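Local coordinates for argonaute protein (Marinitoga piezophila, PDB 5I4A), which cleaves single-stranded DNA targets as an endonuclease programmed by short guide RNAs that carry a 5'-hydroxyl end, at residues Ser222-Val225 with His226-Tyr229; Val233-Gly236 with Phe237-Pro241; Asn424-Pro427 with Glu428-Pro431. One frame throughout, in Å; residues are numbered along the deposited sequence.

Contact 1 of 3, residues Ser222-Val225 with His226-Tyr229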
loop_
_atom_site.group_PDB
_atom_site.type_symbol
_atom_site.label_atom_id
_atom_site.label_comp_id
_atom_site.label_asym_id
_atom_site.label_seq_id
_atom_site.Cartn_x
_atom_site.Cartn_y
_atom_site.Cartn_z
ATOM N N SER A 222 8.762 16.855 14.736
ATOM C CA SER A 222 8.249 15.488 14.745
ATOM C C SER A 222 8.072 14.930 16.152
ATOM O O SER A 222 7.279 14.000 16.337
ATOM C CB SER A 222 9.176 14.575 13.942
ATOM O OG SER A 222 10.520 14.707 14.374
ATOM N N LYS A 223 8.794 15.461 17.142
ATOM C CA LYS A 223 8.628 14.979 18.512
ATOM C C LYS A 223 7.211 15.226 19.009
ATOM O O LYS A 223 6.560 14.320 19.543
ATOM C CB LYS A 223 9.650 15.643 19.436
ATOM C CG LYS A 223 9.266 15.606 20.910
ATOM C CD LYS A 223 10.436 15.988 21.800
ATOM C CE LYS A 223 10.004 16.174 23.246
ATOM N NZ LYS A 223 9.463 17.537 23.494
ATOM N N GLU A 224 6.709 16.450 18.835
ATOM C CA GLU A 224 5.338 16.735 19.238
ATOM C C GLU A 224 4.338 15.996 18.358
ATOM O O GLU A 224 3.269 15.600 18.836
ATOM C CB GLU A 224 5.077 18.240 19.207
ATOM C CG GLU A 224 3.868 18.673 20.021
ATOM C CD GLU A 224 3.690 20.177 20.050
ATOM O OE1 GLU A 224 4.534 20.891 19.471
ATOM O OE2 GLU A 224 2.699 20.647 20.649
ATOM N N VAL A 225 4.668 15.791 17.079
ATOM C CA VAL A 225 3.799 15.013 16.199
ATOM C C VAL A 225 3.689 13.577 16.696
ATOM O O VAL A 225 2.605 12.979 16.682
ATOM C CB VAL A 225 4.316 15.076 14.749
ATOM C CG1 VAL A 225 3.534 14.123 13.854
ATOM C CG2 VAL A 225 4.221 16.495 14.218
ATOM N N HIS A 226 4.806 13.004 17.155
ATOM C CA HIS A 226 4.775 11.644 17.684
ATOM C C HIS A 226 4.018 11.577 19.006
ATOM O O HIS A 226 3.223 10.657 19.224
ATOM C CB HIS A 226 6.198 11.112 17.849
ATOM C CG HIS A 226 6.887 10.813 16.553
ATOM N ND1 HIS A 226 6.217 10.335 15.447
ATOM C CD2 HIS A 226 8.186 10.926 16.187
ATOM C CE1 HIS A 226 7.073 10.165 14.455
ATOM N NE2 HIS A 226 8.275 10.516 14.878
ATOM N N GLU A 227 4.256 12.540 19.902
ATOM C CA GLU A 227 3.558 12.557 21.185
ATOM C C GLU A 227 2.048 12.599 20.986
ATOM O O GLU A 227 1.304 11.824 21.600
ATOM C CB GLU A 227 4.017 13.753 22.017
ATOM C CG GLU A 227 5.329 13.535 22.749
ATOM C CD GLU A 227 6.022 14.835 23.103
ATOM O OE1 GLU A 227 5.462 15.913 22.801
ATOM O OE2 GLU A 227 7.130 14.779 23.676
ATOM N N ILE A 228 1.580 13.503 20.122
ATOM C CA ILE A 228 0.148 13.636 19.862
ATOM C C ILE A 228 -0.437 12.316 19.382
ATOM O O ILE A 228 -1.521 11.904 19.811
ATOM C CB ILE A 228 -0.098 14.768 18.849
ATOM C CG1 ILE A 228 0.208 16.118 19.493
ATOM C CG2 ILE A 228 -1.520 14.727 18.320
ATOM C CD1 ILE A 228 0.427 17.213 18.498
ATOM N N TYR A 229 0.277 11.621 18.497
ATOM C CA TYR A 229 -0.236 10.362 17.971
ATOM C C TYR A 229 -0.264 9.256 19.020
ATOM O O TYR A 229 -1.051 8.313 18.881
ATOM C CB TYR A 229 0.597 9.913 16.770
ATOM C CG TYR A 229 -0.031 10.225 15.432
ATOM C CD1 TYR A 229 -1.169 9.551 15.005
ATOM C CD2 TYR A 229 0.518 11.185 14.588
ATOM C CE1 TYR A 229 -1.748 9.827 13.780
ATOM C CE2 TYR A 229 -0.056 11.467 13.357
ATOM C CZ TYR A 229 -1.189 10.784 12.960
ATOM O OH TYR A 229 -1.767 11.058 11.741
#

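Contact 2 of 3, residues Val233-Gly236 with Phe237-Pro241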
loop_
_atom_site.group_PDB
_atom_site.type_symbol
_atom_site.label_atom_id
_atom_site.label_comp_id
_atom_site.label_asym_id
_atom_site.label_seq_id
_atom_site.Cartn_x
_atom_site.Cartn_y
_atom_site.Cartn_z
ATOM N N VAL A 233 -4.638 10.118 20.409
ATOM C CA VAL A 233 -5.578 9.556 19.441
ATOM C C VAL A 233 -6.670 8.756 20.153
ATOM O O VAL A 233 -7.817 8.725 19.694
ATOM C CB VAL A 233 -4.832 8.680 18.418
ATOM C CG1 VAL A 233 -5.806 7.914 17.521
ATOM C CG2 VAL A 233 -3.892 9.532 17.572
ATOM N N PHE A 234 -6.337 8.116 21.284
ATOM C CA PHE A 234 -7.354 7.435 22.081
ATOM C C PHE A 234 -8.431 8.407 22.537
ATOM O O PHE A 234 -9.612 8.051 22.595
ATOM C CB PHE A 234 -6.714 6.746 23.283
ATOM C CG PHE A 234 -7.709 6.255 24.302
ATOM C CD1 PHE A 234 -8.419 5.083 24.089
ATOM C CD2 PHE A 234 -7.939 6.967 25.469
ATOM C CE1 PHE A 234 -9.338 4.633 25.020
ATOM C CE2 PHE A 234 -8.857 6.521 26.404
ATOM C CZ PHE A 234 -9.556 5.352 26.177
ATOM N N GLU A 235 -8.042 9.641 22.872
ATOM C CA GLU A 235 -9.043 10.663 23.156
ATOM C C GLU A 235 -9.889 10.956 21.924
ATOM O O GLU A 235 -11.050 11.363 22.052
ATOM C CB GLU A 235 -8.369 11.940 23.656
ATOM C CG GLU A 235 -9.331 12.915 24.318
ATOM C CD GLU A 235 -8.707 14.268 24.587
ATOM O OE1 GLU A 235 -7.727 14.620 23.898
ATOM O OE2 GLU A 235 -9.200 14.978 25.491
ATOM N N GLY A 236 -9.330 10.748 20.729
ATOM C CA GLY A 236 -10.121 10.897 19.517
ATOM C C GLY A 236 -11.182 9.824 19.382
ATOM O O GLY A 236 -12.320 10.110 19.000
ATOM N N PHE A 237 -10.824 8.570 19.684
ATOM C CA PHE A 237 -11.828 7.510 19.740
ATOM C C PHE A 237 -12.902 7.832 20.770
ATOM O O PHE A 237 -14.089 7.567 20.546
ATOM C CB PHE A 237 -11.173 6.166 20.068
ATOM C CG PHE A 237 -10.529 5.484 18.888
ATOM C CD1 PHE A 237 -11.304 4.897 17.899
ATOM C CD2 PHE A 237 -9.148 5.401 18.787
ATOM C CE1 PHE A 237 -10.714 4.258 16.821
ATOM C CE2 PHE A 237 -8.553 4.764 17.710
ATOM C CZ PHE A 237 -9.337 4.195 16.726
ATOM N N LYS A 238 -12.503 8.415 21.904
ATOM C CA LYS A 238 -13.434 8.717 22.984
ATOM C C LYS A 238 -14.197 10.021 22.764
ATOM O O LYS A 238 -15.284 10.187 23.329
ATOM C CB LYS A 238 -12.682 8.762 24.320
ATOM C CG LYS A 238 -13.567 9.011 25.533
ATOM C CD LYS A 238 -13.103 8.238 26.754
ATOM C CE LYS A 238 -14.071 8.430 27.913
ATOM N NZ LYS A 238 -14.509 7.128 28.488
ATOM N N LYS A 239 -13.671 10.940 21.958
ATOM C CA LYS A 239 -14.395 12.167 21.645
ATOM C C LYS A 239 -15.435 11.984 20.546
ATOM O O LYS A 239 -16.141 12.944 20.223
ATOM C CB LYS A 239 -13.418 13.273 21.237
ATOM C CG LYS A 239 -12.993 14.188 22.375
ATOM C CD LYS A 239 -11.852 15.098 21.947
ATOM C CE LYS A 239 -12.225 16.563 22.075
ATOM N NZ LYS A 239 -11.208 17.437 21.429
ATOM N N ILE A 240 -15.546 10.782 19.973
ATOM C CA ILE A 240 -16.467 10.571 18.851
ATOM C C ILE A 240 -17.906 10.936 19.194
ATOM O O ILE A 240 -18.533 11.673 18.412
ATOM C CB ILE A 240 -16.337 9.129 18.328
ATOM C CG1 ILE A 240 -14.975 8.917 17.668
ATOM C CG2 ILE A 240 -17.465 8.807 17.358
ATOM C CD1 ILE A 240 -14.787 7.529 17.096
ATOM N N PRO A 241 -18.499 10.469 20.305
ATOM C CA PRO A 241 -19.925 10.766 20.534
ATOM C C PRO A 241 -20.238 12.250 20.607
ATOM O O PRO A 241 -21.250 12.690 20.046
ATOM C CB PRO A 241 -20.217 10.058 21.864
ATOM C CG PRO A 241 -19.189 8.989 21.960
ATOM C CD PRO A 241 -17.960 9.585 21.357
#

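Contact 3 of 3, residues Asn424-Pro427 with Glu428-Pro431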
loop_
_atom_site.group_PDB
_atom_site.type_symbol
_atom_site.label_atom_id
_atom_site.label_comp_id
_atom_site.label_asym_id
_atom_site.label_seq_id
_atom_site.Cartn_x
_atom_site.Cartn_y
_atom_site.Cartn_z
ATOM N N ASN A 424 18.875 -14.966 -0.329
ATOM C CA ASN A 424 17.526 -14.855 -0.869
ATOM C C ASN A 424 17.529 -14.775 -2.393
ATOM O O ASN A 424 16.590 -15.255 -3.039
ATOM C CB ASN A 424 16.842 -13.624 -0.267
ATOM C CG ASN A 424 15.358 -13.828 -0.028
ATOM O OD1 ASN A 424 14.914 -14.928 0.300
ATOM N ND2 ASN A 424 14.584 -12.761 -0.187
ATOM N N PHE A 425 18.567 -14.184 -2.985
ATOM C CA PHE A 425 18.637 -13.984 -4.428
ATOM C C PHE A 425 19.299 -15.139 -5.168
ATOM O O PHE A 425 19.436 -15.069 -6.393
ATOM C CB PHE A 425 19.379 -12.683 -4.752
ATOM C CG PHE A 425 18.487 -11.476 -4.819
ATOM C CD1 PHE A 425 17.925 -10.946 -3.669
ATOM C CD2 PHE A 425 18.218 -10.865 -6.033
ATOM C CE1 PHE A 425 17.108 -9.834 -3.730
ATOM C CE2 PHE A 425 17.403 -9.752 -6.100
ATOM C CZ PHE A 425 16.847 -9.236 -4.947
ATOM N N ILE A 426 19.710 -16.190 -4.467
ATOM C CA ILE A 426 20.245 -17.395 -5.095
ATOM C C ILE A 426 19.106 -18.402 -5.205
ATOM O O ILE A 426 18.619 -18.886 -4.168
ATOM C CB ILE A 426 21.428 -17.967 -4.305
ATOM C CG1 ILE A 426 22.612 -17.001 -4.372
ATOM C CG2 ILE A 426 21.823 -19.331 -4.852
ATOM C CD1 ILE A 426 23.725 -17.310 -3.390
ATOM N N PRO A 427 18.647 -18.742 -6.414
ATOM C CA PRO A 427 17.466 -19.613 -6.533
ATOM C C PRO A 427 17.669 -21.010 -5.976
ATOM O O PRO A 427 16.684 -21.656 -5.608
ATOM C CB PRO A 427 17.196 -19.641 -8.044
ATOM C CG PRO A 427 18.479 -19.207 -8.684
ATOM C CD PRO A 427 19.123 -18.260 -7.721
ATOM N N GLU A 428 18.901 -21.503 -5.889
ATOM C CA GLU A 428 19.112 -22.819 -5.301
ATOM C C GLU A 428 19.066 -22.799 -3.780
ATOM O O GLU A 428 19.183 -23.861 -3.158
ATOM C CB GLU A 428 20.444 -23.410 -5.771
ATOM C CG GLU A 428 20.477 -23.773 -7.251
ATOM C CD GLU A 428 20.612 -22.559 -8.148
ATOM O OE1 GLU A 428 21.210 -21.555 -7.701
ATOM O OE2 GLU A 428 20.115 -22.605 -9.296
ATOM N N CYS A 429 18.901 -21.630 -3.170
ATOM C CA CYS A 429 18.788 -21.509 -1.726
ATOM C C CYS A 429 17.328 -21.371 -1.303
ATOM O O CYS A 429 16.462 -20.971 -2.090
ATOM C CB CYS A 429 19.588 -20.309 -1.214
ATOM S SG CYS A 429 21.376 -20.489 -1.337
ATOM N N LYS A 430 17.069 -21.709 -0.050
ATOM C CA LYS A 430 15.759 -21.496 0.570
ATOM C C LYS A 430 16.013 -21.160 2.031
ATOM O O LYS A 430 16.368 -22.041 2.830
ATOM C CB LYS A 430 14.846 -22.709 0.429
ATOM C CG LYS A 430 13.487 -22.546 1.108
ATOM C CD LYS A 430 12.756 -21.297 0.627
ATOM C CE LYS A 430 12.370 -21.393 -0.841
ATOM N NZ LYS A 430 11.699 -20.143 -1.297
ATOM N N PRO A 431 15.887 -19.886 2.411
ATOM C CA PRO A 431 16.158 -19.507 3.807
ATOM C C PRO A 431 15.313 -20.258 4.823
ATOM O O PRO A 431 15.807 -20.563 5.915
ATOM C CB PRO A 431 15.856 -18.005 3.818
ATOM C CG PRO A 431 16.152 -17.567 2.409
ATOM C CD PRO A 431 15.685 -18.711 1.546
HETATM O O HOH W 1 16.522 -18.206 -2.171
#

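Contact 1 of 3, residues Ser222-Val225 with His226-Tyr229
The imidazole of His226 presents one face to the carbonyl oxygen of Ser222, one helical turn earlier, and Ser222 O lies 3.2 Å from both CG and CD2 of His226. The same oxygen accepts the backbone N-H of His226, at 2.8 Å from His226 N, so it takes the amide N-H and also lies over one face of the ring. The phenol of Tyr229 meets its partner differently: Val225 O sits at the ring edge, near the ring plane, 3.5 Å from CD2 of Tyr229, and also takes the backbone N-H of that tyrosine. Val225 CG1 comes to the same edge atom, 4.3 Å from Tyr229 CD2.

The carboxylate of Glu227 turns back along the helix toward Lys223. With CG beside the backbone N (chi1 -81°) and the chain extended beyond it, OE2 of Glu227 comes to 3.2 Å from CE of Lys223. The lysine bends only at its last torsion (chi4 -84°), and Lys223 NZ makes a long salt bridge of 3.6 Å to Glu227 OE2, an i to i+4 pair on an exposed side of the helix. Next to it, Ile228 CD1 lies 4.0 Å from CG of Glu224.

All this belongs to helix 222-231 of linker L2. Val225 and Tyr229 pack on Phe154, and Ile228 on Phe152, both in strand 143-156, while Glu224 binds the backbone amides of Asp122 and Ser123; Ser222 and Val225 also touch Ala216 of the preceding helix 213-218.

Contact 2 of 3, residues Val233-Gly236 with Phe237-Pro241
Phe237 runs alongside Val233 in the same direction, with CE2 of Phe237 4.2 Å from CG1 of Val233. CG of Phe237 is anti to the carbonyl carbon of Phe237 (chi1 -81°), which brings the ring back beside Val233; Phe234 CA lies at the ring edge, near the ring plane. Phe237 N donates to Val233 O at 3.0 Å. At Lys238 the same i to i+4 pattern continues, its amide bonding to Phe234 O.

Lys239 N lies 2.7 Å from Glu235 O in a clearly bent bond (132° at the hydrogen), and a weak second one goes to Gly236 O. The aliphatic part of Lys239 slants across that of Glu235, with CD of the lysine 4.1 Å from CG of the glutamate. Their charged ends stay 5.1 Å apart (OE1 of Glu235 to NZ of Lys239), and the ammonium instead pairs with Glu117 of strand 111-120. Ile240 sets its CG1 3.2 Å from Gly236 O, a carbonyl that is also hydrogen-bonded to Tyr133 OH.

Here helix 234-238 of linker L2 gives way to helix 240-243. Val233 and Phe237 rest on Pro150 and Ile240 on Ile148, both of strand 143-156, while Lys239 and Ile240 touch Tyr133 of the adjacent, antiparallel strand 127-140, so that this part of the linker lies against two paired strands of one sheet.

Contact 3 of 3, residues Asn424-Pro427 with Glu428-Pro431
Cys429 and Ile426 meet at the two ends of a type I beta turn, SG of Cys429 lying 3.7 Å from CG2 of Ile426. That methyl stands opposite the backbone N of Ile426, and the sulfur is anti to the carbonyl carbon of Cys429 (chi1 -69°); with these rotamers both reach the same side of the turn. The turn is closed by Cys429 N donating to Ile426 O at 2.9 Å.

Glu428 folds at its second torsion (chi2 76°), which lays its carboxylate alongside Pro427: OE1 of Glu428 is 3.7 Å from CG of the proline and equally 3.7 Å from CG2 of Ile426. OE1 is held further by Asn372 ND2. Asn424 directs its OD1 at the Pro431 ring, 3.6 Å from CG of that proline, the two side chains set nearly perpendicular. A water lies within bonding distance of both Ile426 O (3.0 Å) and Cys429 O (2.8 Å), though it may not donate to both at once.

The turn lies where the Mid domain passes into the PIWI domain, between helix 412-424 and strand 433-434. Lys430 and Pro431 bond through their backbones to Lys291 and Tyr290 of linker L2, whereas Phe425 packs on strand 398-403 of the Mid domain.

Contacts 1, 2 and 3 follow one another along the chain without interleaving. The first two are neighbours in linker L2, their centres about 17 Å apart: helix 222-231 leads into helix 234-238, Ile228 O packs against CG2 of Val233 at 4.0 Å, and both helices lie on strand 143-156. Together they cover successive parts of that strand. Contact 3 is remote, its centre about 41 Å from that of contact 1 and about 48 Å from that of contact 2, at the Mid-PIWI boundary. Contacts 1 and 2 thus belong to the PAZ lobe and contact 3 to the PIWI lobe, all away from the probable catalytic residues; contacts 2 and 3 lie on opposite sides of the chain's centre.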